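PDB 2PO3: 4-dehydrase from Streptomyces venezuelae, which probably acts as a pyridoxal-phosphate-dependent sugar aminotransferase in desosamine biosynthesis, here holding its TDP-sugar product as an external aldimine with the cofactor. Local coordinates for residues S3-L8 / R387-R392; L126-V131 / A154-K159; N203-G208 / A249-T254. All coordinates share one frame; numbering follows the deposited sequence.

Contact 1: S3-L8 / R387-R392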
loop_
_atom_site.group_PDB
_atom_site.type_symbol
_atom_site.label_atom_id
_atom_site.label_comp_id
_atom_site.label_asym_id
_atom_site.label_seq_id
_atom_site.Cartn_x
_atom_site.Cartn_y
_atom_site.Cartn_z
ATOM N N SER A 3 -13.603 5.690 -49.862
ATOM C CA SER A 3 -13.473 4.843 -48.691
ATOM C C SER A 3 -13.767 5.622 -47.422
ATOM O O SER A 3 -13.199 6.684 -47.160
ATOM C CB SER A 3 -12.099 4.177 -48.615
ATOM O OG SER A 3 -12.212 2.766 -48.571
ATOM N N ALA A 4 -14.666 5.071 -46.617
ATOM C CA ALA A 4 -14.998 5.709 -45.369
ATOM C C ALA A 4 -13.790 5.482 -44.461
ATOM O O ALA A 4 -13.682 6.033 -43.361
ATOM C CB ALA A 4 -16.268 5.098 -44.784
ATOM N N LEU A 5 -12.861 4.653 -44.959
ATOM C CA LEU A 5 -11.657 4.316 -44.214
ATOM C C LEU A 5 -10.677 5.458 -44.151
ATOM O O LEU A 5 -9.891 5.582 -43.212
ATOM C CB LEU A 5 -10.890 3.073 -44.742
ATOM C CG LEU A 5 -11.694 1.809 -45.044
ATOM C CD1 LEU A 5 -10.775 0.598 -44.927
ATOM C CD2 LEU A 5 -12.927 1.639 -44.155
ATOM N N SER A 6 -10.706 6.273 -45.191
ATOM C CA SER A 6 -9.778 7.385 -45.238
ATOM C C SER A 6 -10.152 8.521 -44.328
ATOM O O SER A 6 -9.302 9.319 -43.927
ATOM C CB SER A 6 -9.461 7.802 -46.650
ATOM O OG SER A 6 -9.885 6.743 -47.486
ATOM N N ASP A 7 -11.428 8.588 -43.985
ATOM C CA ASP A 7 -11.809 9.634 -43.072
ATOM C C ASP A 7 -11.328 9.215 -41.692
ATOM O O ASP A 7 -11.401 10.011 -40.742
ATOM C CB ASP A 7 -13.321 9.882 -43.065
ATOM C CG ASP A 7 -13.853 9.949 -44.462
ATOM O OD1 ASP A 7 -13.136 10.095 -45.438
ATOM O OD2 ASP A 7 -15.156 9.786 -44.516
ATOM N N LEU A 8 -10.842 7.955 -41.632
ATOM C CA LEU A 8 -10.314 7.378 -40.405
ATOM C C LEU A 8 -9.026 8.063 -40.042
ATOM O O LEU A 8 -8.081 8.047 -40.831
ATOM C CB LEU A 8 -10.018 5.861 -40.428
ATOM C CG LEU A 8 -11.240 4.950 -40.587
ATOM C CD1 LEU A 8 -10.816 3.496 -40.542
ATOM C CD2 LEU A 8 -12.289 5.184 -39.517
ATOM N N ARG A 387 -11.598 -6.768 -43.412
ATOM C CA ARG A 387 -10.801 -7.315 -44.501
ATOM C C ARG A 387 -10.102 -6.204 -45.294
ATOM O O ARG A 387 -8.886 -6.237 -45.543
ATOM C CB ARG A 387 -11.678 -8.203 -45.402
ATOM C CG ARG A 387 -11.975 -9.565 -44.777
ATOM C CD ARG A 387 -13.017 -10.442 -45.490
ATOM N NE ARG A 387 -13.851 -11.212 -44.550
ATOM C CZ ARG A 387 -13.425 -12.291 -43.865
ATOM N NH1 ARG A 387 -12.194 -12.789 -43.991
ATOM N NH2 ARG A 387 -14.270 -12.913 -43.035
ATOM N N GLU A 388 -10.870 -5.195 -45.689
ATOM C CA GLU A 388 -10.281 -4.098 -46.429
ATOM C C GLU A 388 -9.416 -3.222 -45.519
ATOM O O GLU A 388 -8.357 -2.727 -45.901
ATOM C CB GLU A 388 -11.377 -3.346 -47.206
ATOM C CG GLU A 388 -10.943 -2.009 -47.845
ATOM C CD GLU A 388 -12.118 -1.166 -48.270
ATOM O OE1 GLU A 388 -13.196 -1.636 -48.573
ATOM O OE2 GLU A 388 -11.854 0.113 -48.316
ATOM N N LEU A 389 -9.886 -3.052 -44.284
ATOM C CA LEU A 389 -9.183 -2.255 -43.298
ATOM C C LEU A 389 -7.849 -2.886 -42.961
ATOM O O LEU A 389 -6.808 -2.237 -42.862
ATOM C CB LEU A 389 -10.060 -2.142 -42.051
ATOM C CG LEU A 389 -9.889 -0.828 -41.312
ATOM C CD1 LEU A 389 -10.815 -0.806 -40.094
ATOM C CD2 LEU A 389 -8.430 -0.685 -40.911
ATOM N N THR A 390 -7.887 -4.194 -42.772
ATOM C CA THR A 390 -6.661 -4.905 -42.489
ATOM C C THR A 390 -5.732 -4.758 -43.727
ATOM O O THR A 390 -4.561 -4.401 -43.656
ATOM C CB THR A 390 -6.985 -6.391 -42.199
ATOM O OG1 THR A 390 -7.737 -6.591 -41.015
ATOM C CG2 THR A 390 -5.762 -7.301 -42.231
ATOM N N ALA A 391 -6.282 -5.011 -44.904
ATOM C CA ALA A 391 -5.551 -4.936 -46.164
ATOM C C ALA A 391 -4.846 -3.627 -46.336
ATOM O O ALA A 391 -3.652 -3.580 -46.574
ATOM C CB ALA A 391 -6.449 -5.272 -47.355
ATOM N N ARG A 392 -5.612 -2.573 -46.205
ATOM C CA ARG A 392 -5.090 -1.222 -46.322
ATOM C C ARG A 392 -4.034 -0.954 -45.248
ATOM O O ARG A 392 -3.051 -0.231 -45.418
ATOM C CB ARG A 392 -6.252 -0.235 -46.222
ATOM C CG ARG A 392 -5.807 1.186 -45.938
ATOM C CD ARG A 392 -6.737 2.199 -46.582
ATOM N NE ARG A 392 -6.349 3.606 -46.450
ATOM C CZ ARG A 392 -7.227 4.600 -46.604
ATOM N NH1 ARG A 392 -8.514 4.365 -46.893
ATOM N NH2 ARG A 392 -6.822 5.859 -46.458
HETATM O O HOH W 1 -9.855 1.728 -48.539
#
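Arg392 sends its CG anti to the backbone N (chi1 164°), and its chain, bent at chi2, carries the guanidinium across to Ser6. Leu5 turns its CG beside its own backbone N instead, with CG anti to the carbonyl carbon, which lays CD1 against the same helix one turn earlier. The polar link is a nearly straight bond from Arg392 NH1 to Ser6 OG, 2.8 Å long with an N-H...O angle of 162°; OG lies only 8° out of the guanidinium plane. Ser6 CB meets the same edge, 3.3 Å from Arg392 NH2. Ser6 OG also gives a weak hydrogen bond to Ser3 O. Residues 5-8 form a type I beta turn, part of the loop that precedes strand 21-22, and this N-terminal piece is laid against helix 369-394 close to the C-terminal end of the modelled chain. Beside the polar link the turn presents two leucines. Leu5 CD1 rests 3.7 Å from Leu389 CA and 4.0 Å from Leu389 CG; Leu8 CD1 reaches Leu389 CD1 more loosely, at 4.3 Å. Leu5 also slants across Glu388, with CD1 3.6 Å from Glu388 OE2, so the carboxylate has carbon close beside it as well as polar neighbours. Its other oxygen, OE1, forms a salt bridge with Arg385, one turn back on the helix. Water 1 bonds to Ser3 OG at 2.6 Å and accepts a weak bond from Arg392 NH1, although Ser3 is poorly ordered and this corner is less certain. Phe11 packs on both Leu5 and Leu389 and takes a cation-pi contact from Arg392.

Contact 2: L126-V131 / A154-K159; sequences LDPDQV and ADQLRK
Pro128 and Leu157 form the centre of a mainly apolar meeting, with no hydrogen bond between residues 126-131 and 154-159. The CD2 branch of Leu157 does most of the touching: it lies 3.6 Å from Pro128 CA and 3.7 Å from Pro128 CB, and Leu157 CG also approaches the proline ring. Leu157 holds CG beside its backbone N, anti to the carbonyl carbon (chi1 -84°), a turn that brings CD2 over to the proline although the CB itself does not aim there. Two more side chains close on this methyl. Val131 comes at about a right angle with CG2 at 4.0 Å from Leu157 CD2, and Leu126 brings its CD2 to 4.2 Å from the same atom. One methyl is thus shared by three residues of the other segment, and the backbones come close here, 4.9 Å between Pro128 CA and Leu157 CA.

Gln156 contributes mostly carbon: its CB is 3.5 Å from Pro128 CG, and the amide end passes by the ring, NE2 3.7 Å from Pro128 CG. The polar bonds are local to each segment. Asp127 is the N-cap of the short, weakly bonded helix 128-131; its OD1 receives Asp129 N at an N-H...O angle of 146°, with the donor above the carboxylate plane, 59° out of it. Asp127 also bonds through its backbone to Asp118, which ties the helix start to the end of strand 113-117, outermost in the sheet of this chain.

Leu157 continues inward onto Leu168 and Phe170 of strand 167-171 and onto Cys152, so this one side chain joins helix 154-163 both to the short helix 128-131 and to strand 167-171 of the central mixed sheet.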
loop_
_atom_site.group_PDB
_atom_site.type_symbol
_atom_site.label_atom_id
_atom_site.label_comp_id
_atom_site.label_asym_id
_atom_site.label_seq_id
_atom_site.Cartn_x
_atom_site.Cartn_y
_atom_site.Cartn_z
ATOM N N LEU A 126 -12.272 -20.070 -13.981
ATOM C CA LEU A 126 -11.484 -21.262 -13.697
ATOM C C LEU A 126 -12.334 -22.538 -13.707
ATOM O O LEU A 126 -13.325 -22.645 -12.977
ATOM C CB LEU A 126 -10.847 -21.113 -12.303
ATOM C CG LEU A 126 -9.883 -22.231 -11.931
ATOM C CD1 LEU A 126 -8.655 -22.204 -12.838
ATOM C CD2 LEU A 126 -9.451 -21.994 -10.492
ATOM N N ASP A 127 -11.933 -23.505 -14.533
ATOM C CA ASP A 127 -12.637 -24.788 -14.676
ATOM C C ASP A 127 -12.294 -25.779 -13.555
ATOM O O ASP A 127 -11.176 -26.287 -13.474
ATOM C CB ASP A 127 -12.324 -25.401 -16.069
ATOM C CG ASP A 127 -13.150 -26.610 -16.433
ATOM O OD1 ASP A 127 -14.001 -27.089 -15.708
ATOM O OD2 ASP A 127 -12.887 -27.076 -17.627
ATOM N N PRO A 128 -13.248 -26.065 -12.661
ATOM C CA PRO A 128 -12.995 -26.982 -11.565
ATOM C C PRO A 128 -12.518 -28.335 -12.061
ATOM O O PRO A 128 -11.737 -29.000 -11.400
ATOM C CB PRO A 128 -14.321 -27.189 -10.845
ATOM C CG PRO A 128 -15.384 -26.391 -11.594
ATOM C CD PRO A 128 -14.693 -25.724 -12.768
ATOM N N ASP A 129 -12.979 -28.724 -13.240
ATOM C CA ASP A 129 -12.564 -30.002 -13.768
ATOM C C ASP A 129 -11.154 -29.993 -14.266
ATOM O O ASP A 129 -10.666 -31.008 -14.721
ATOM C CB ASP A 129 -13.515 -30.612 -14.814
ATOM C CG ASP A 129 -14.884 -30.795 -14.235
ATOM O OD1 ASP A 129 -15.074 -30.867 -13.029
ATOM O OD2 ASP A 129 -15.847 -30.750 -15.135
ATOM N N GLN A 130 -10.496 -28.862 -14.204
ATOM C CA GLN A 130 -9.126 -28.843 -14.686
ATOM C C GLN A 130 -8.225 -28.675 -13.518
ATOM O O GLN A 130 -7.007 -28.679 -13.611
ATOM C CB GLN A 130 -8.879 -27.593 -15.556
ATOM C CG GLN A 130 -9.791 -27.553 -16.794
ATOM C CD GLN A 130 -9.373 -28.680 -17.712
ATOM O OE1 GLN A 130 -8.192 -28.756 -18.099
ATOM N NE2 GLN A 130 -10.316 -29.588 -17.979
ATOM N N VAL A 131 -8.863 -28.496 -12.399
ATOM C CA VAL A 131 -8.071 -28.256 -11.236
ATOM C C VAL A 131 -7.306 -29.463 -10.743
ATOM O O VAL A 131 -6.076 -29.450 -10.660
ATOM C CB VAL A 131 -8.909 -27.571 -10.159
ATOM C CG1 VAL A 131 -8.133 -27.542 -8.864
ATOM C CG2 VAL A 131 -9.246 -26.128 -10.523
ATOM N N ALA A 154 -18.059 -22.001 -7.545
ATOM C CA ALA A 154 -17.457 -22.214 -6.234
ATOM C C ALA A 154 -17.791 -23.578 -5.657
ATOM O O ALA A 154 -16.848 -24.311 -5.286
ATOM C CB ALA A 154 -17.806 -21.074 -5.262
ATOM N N ASP A 155 -19.030 -23.992 -5.681
ATOM C CA ASP A 155 -19.453 -25.292 -5.204
ATOM C C ASP A 155 -18.614 -26.391 -5.824
ATOM O O ASP A 155 -18.052 -27.230 -5.121
ATOM C CB ASP A 155 -20.976 -25.458 -5.416
ATOM C CG ASP A 155 -21.828 -24.534 -4.545
ATOM O OD1 ASP A 155 -22.977 -24.227 -4.826
ATOM O OD2 ASP A 155 -21.239 -24.107 -3.440
ATOM N N GLN A 156 -18.516 -26.372 -7.150
ATOM C CA GLN A 156 -17.708 -27.383 -7.797
ATOM C C GLN A 156 -16.233 -27.239 -7.439
ATOM O O GLN A 156 -15.505 -28.220 -7.186
ATOM C CB GLN A 156 -17.892 -27.301 -9.302
ATOM C CG GLN A 156 -19.350 -27.540 -9.737
ATOM C CD GLN A 156 -19.546 -27.197 -11.207
ATOM O OE1 GLN A 156 -20.361 -26.316 -11.538
ATOM N NE2 GLN A 156 -18.786 -27.866 -12.087
ATOM N N LEU A 157 -15.792 -25.976 -7.400
ATOM C CA LEU A 157 -14.407 -25.689 -7.067
ATOM C C LEU A 157 -14.113 -26.117 -5.657
ATOM O O LEU A 157 -13.083 -26.693 -5.335
ATOM C CB LEU A 157 -14.160 -24.184 -7.202
ATOM C CG LEU A 157 -13.841 -23.808 -8.638
ATOM C CD1 LEU A 157 -13.782 -22.299 -8.799
ATOM C CD2 LEU A 157 -12.523 -24.465 -9.044
ATOM N N ARG A 158 -15.060 -25.808 -4.798
ATOM C CA ARG A 158 -14.959 -26.167 -3.415
ATOM C C ARG A 158 -14.836 -27.698 -3.351
ATOM O O ARG A 158 -13.995 -28.283 -2.659
ATOM C CB ARG A 158 -16.279 -25.702 -2.810
ATOM C CG ARG A 158 -16.535 -26.183 -1.391
ATOM C CD ARG A 158 -15.696 -25.411 -0.420
ATOM N NE ARG A 158 -16.353 -24.237 0.140
ATOM C CZ ARG A 158 -15.651 -23.503 1.003
ATOM N NH1 ARG A 158 -14.393 -23.853 1.317
ATOM N NH2 ARG A 158 -16.208 -22.412 1.544
ATOM N N LYS A 159 -15.687 -28.379 -4.119
ATOM C CA LYS A 159 -15.633 -29.832 -4.128
ATOM C C LYS A 159 -14.248 -30.370 -4.447
ATOM O O LYS A 159 -13.722 -31.275 -3.823
ATOM C CB LYS A 159 -16.728 -30.507 -4.952
ATOM C CG LYS A 159 -16.617 -32.019 -4.857
ATOM C CD LYS A 159 -17.535 -32.779 -5.803
ATOM C CE LYS A 159 -16.941 -32.949 -7.192
ATOM N NZ LYS A 159 -17.798 -33.731 -8.111
#

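Contact 3: N203-G208 / A249-T254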
loop_
_atom_site.group_PDB
_atom_site.type_symbol
_atom_site.label_atom_id
_atom_site.label_comp_id
_atom_site.label_asym_id
_atom_site.label_seq_id
_atom_site.Cartn_x
_atom_site.Cartn_y
_atom_site.Cartn_z
ATOM N N ASN A 203 -14.675 3.404 -6.034
ATOM C CA ASN A 203 -13.260 3.635 -5.781
ATOM C C ASN A 203 -12.973 4.447 -4.517
ATOM O O ASN A 203 -13.816 5.255 -4.091
ATOM C CB ASN A 203 -12.572 4.302 -6.983
ATOM C CG ASN A 203 -12.583 5.830 -6.941
ATOM O OD1 ASN A 203 -11.739 6.489 -6.336
ATOM N ND2 ASN A 203 -13.521 6.436 -7.631
ATOM N N ALA A 204 -11.765 4.246 -3.946
ATOM C CA ALA A 204 -11.297 4.991 -2.771
ATOM C C ALA A 204 -9.910 5.576 -3.095
ATOM O O ALA A 204 -9.016 5.684 -2.267
ATOM C CB ALA A 204 -11.238 4.079 -1.568
ATOM N N PHE A 205 -9.736 5.950 -4.354
ATOM C CA PHE A 205 -8.491 6.465 -4.939
ATOM C C PHE A 205 -7.692 5.202 -5.233
ATOM O O PHE A 205 -7.527 4.800 -6.377
ATOM C CB PHE A 205 -7.689 7.528 -4.156
ATOM C CG PHE A 205 -8.476 8.761 -3.724
ATOM C CD1 PHE A 205 -8.884 8.918 -2.398
ATOM C CD2 PHE A 205 -8.812 9.773 -4.626
ATOM C CE1 PHE A 205 -9.600 10.045 -1.993
ATOM C CE2 PHE A 205 -9.535 10.910 -4.248
ATOM C CZ PHE A 205 -9.936 11.039 -2.919
ATOM N N GLU A 206 -7.274 4.569 -4.133
ATOM C CA GLU A 206 -6.532 3.327 -4.121
ATOM C C GLU A 206 -6.998 2.589 -2.900
ATOM O O GLU A 206 -7.042 3.172 -1.808
ATOM C CB GLU A 206 -4.999 3.532 -3.973
ATOM C CG GLU A 206 -4.215 3.887 -5.263
ATOM C CD GLU A 206 -3.852 2.702 -6.143
ATOM O OE1 GLU A 206 -3.896 1.517 -5.798
ATOM O OE2 GLU A 206 -3.495 3.088 -7.344
ATOM N N GLY A 207 -7.351 1.326 -3.048
ATOM C CA GLY A 207 -7.769 0.594 -1.866
ATOM C C GLY A 207 -8.308 -0.791 -2.180
ATOM O O GLY A 207 -8.527 -1.173 -3.336
ATOM N N GLY A 208 -8.541 -1.553 -1.118
ATOM C CA GLY A 208 -9.063 -2.884 -1.245
ATOM C C GLY A 208 -9.699 -3.302 0.071
ATOM O O GLY A 208 -9.866 -2.467 0.954
ATOM N N ALA A 249 -10.771 6.166 2.885
ATOM C CA ALA A 249 -12.078 5.679 3.359
ATOM C C ALA A 249 -13.173 6.744 3.069
ATOM O O ALA A 249 -14.311 6.462 2.725
ATOM C CB ALA A 249 -12.011 5.245 4.826
ATOM N N ALA A 250 -12.816 8.026 3.185
ATOM C CA ALA A 250 -13.748 9.078 2.912
ATOM C C ALA A 250 -14.216 8.987 1.463
ATOM O O ALA A 250 -15.413 9.057 1.152
ATOM C CB ALA A 250 -13.047 10.416 3.100
ATOM N N MET A 251 -13.244 8.844 0.562
ATOM C CA MET A 251 -13.572 8.725 -0.848
ATOM C C MET A 251 -14.387 7.433 -1.035
ATOM O O MET A 251 -15.442 7.384 -1.692
ATOM C CB MET A 251 -12.294 8.679 -1.691
ATOM C CG MET A 251 -12.624 8.466 -3.162
ATOM S SD MET A 251 -13.662 9.800 -3.803
ATOM C CE MET A 251 -13.482 9.541 -5.581
ATOM N N GLY A 252 -13.903 6.353 -0.413
ATOM C CA GLY A 252 -14.565 5.045 -0.472
ATOM C C GLY A 252 -16.068 5.032 -0.136
ATOM O O GLY A 252 -16.882 4.433 -0.856
ATOM N N LEU A 253 -16.446 5.684 0.968
ATOM C CA LEU A 253 -17.839 5.758 1.423
ATOM C C LEU A 253 -18.745 6.577 0.521
ATOM O O LEU A 253 -19.900 6.248 0.366
ATOM C CB LEU A 253 -17.919 6.407 2.820
ATOM C CG LEU A 253 -17.269 5.525 3.854
ATOM C CD1 LEU A 253 -16.873 6.335 5.088
ATOM C CD2 LEU A 253 -18.215 4.374 4.182
ATOM N N THR A 254 -18.188 7.649 -0.035
ATOM C CA THR A 254 -18.870 8.575 -0.920
ATOM C C THR A 254 -19.110 7.920 -2.263
ATOM O O THR A 254 -20.026 8.271 -3.014
ATOM C CB THR A 254 -18.005 9.840 -1.099
ATOM O OG1 THR A 254 -17.603 10.376 0.148
ATOM C CG2 THR A 254 -18.686 10.884 -1.969
#
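Met251 reaches Phe205 over one ring face: its CG sits 3.7 Å from the ring centroid, 16° off the normal, a CH-pi contact. SD follows obliquely at 4.5 Å from the same centroid, making a Met-aromatic contact. Met251 CG, anti to the backbone N (chi1 176°), is followed by a bend at chi2 that sends CE to Asn203, 3.6 Å from OD1. The methyl of Ala204 packs on the helix backbone, CB 3.6 Å from Gly252 CA, where a side chain on the helix would crowd it. Within the loop a side-chain hydrogen bond, Phe205 N to Asn203 OD1 at 2.9 Å, in the carbonyl plane and on a lone pair, closes an Asx turn. A serine in place of Phe205 would probably leave the Met251 thioether without its aromatic partner and open a gap beside helix 246-276. Beyond the pair, Glu206 salt-bridges Lys243 of the second subunit, and Gly207 touches the bound TDP-sugar aldimine. The combination of apolar and sulfur contacts across the contact and a bonded Asx turn is consistent with a loop held in a defined shape beside the active site, near the predicted cofactor lysine, Lys200.

Overall arrangement
Along the chain, contact 2 comes first and is complete before contact 3 begins, and both fall within the long span between the two ends that contact 1 brings together. Contact 1 lies at the periphery, where the N-terminal loop meets helix 369-394, its centre about 45 Å from that of contact 2 and about 44 Å from that of contact 3. The middle of the chain lies between contacts 2 and 3, whose centres are about 32 Å apart, and both adjoin the seven-stranded mixed sheet: contact 2 beside strand 167-171, contact 3 on the loop leading into strand 208-212. Of the three, contact 3 adjoins both the ligand and the second subunit; the others are structural packing.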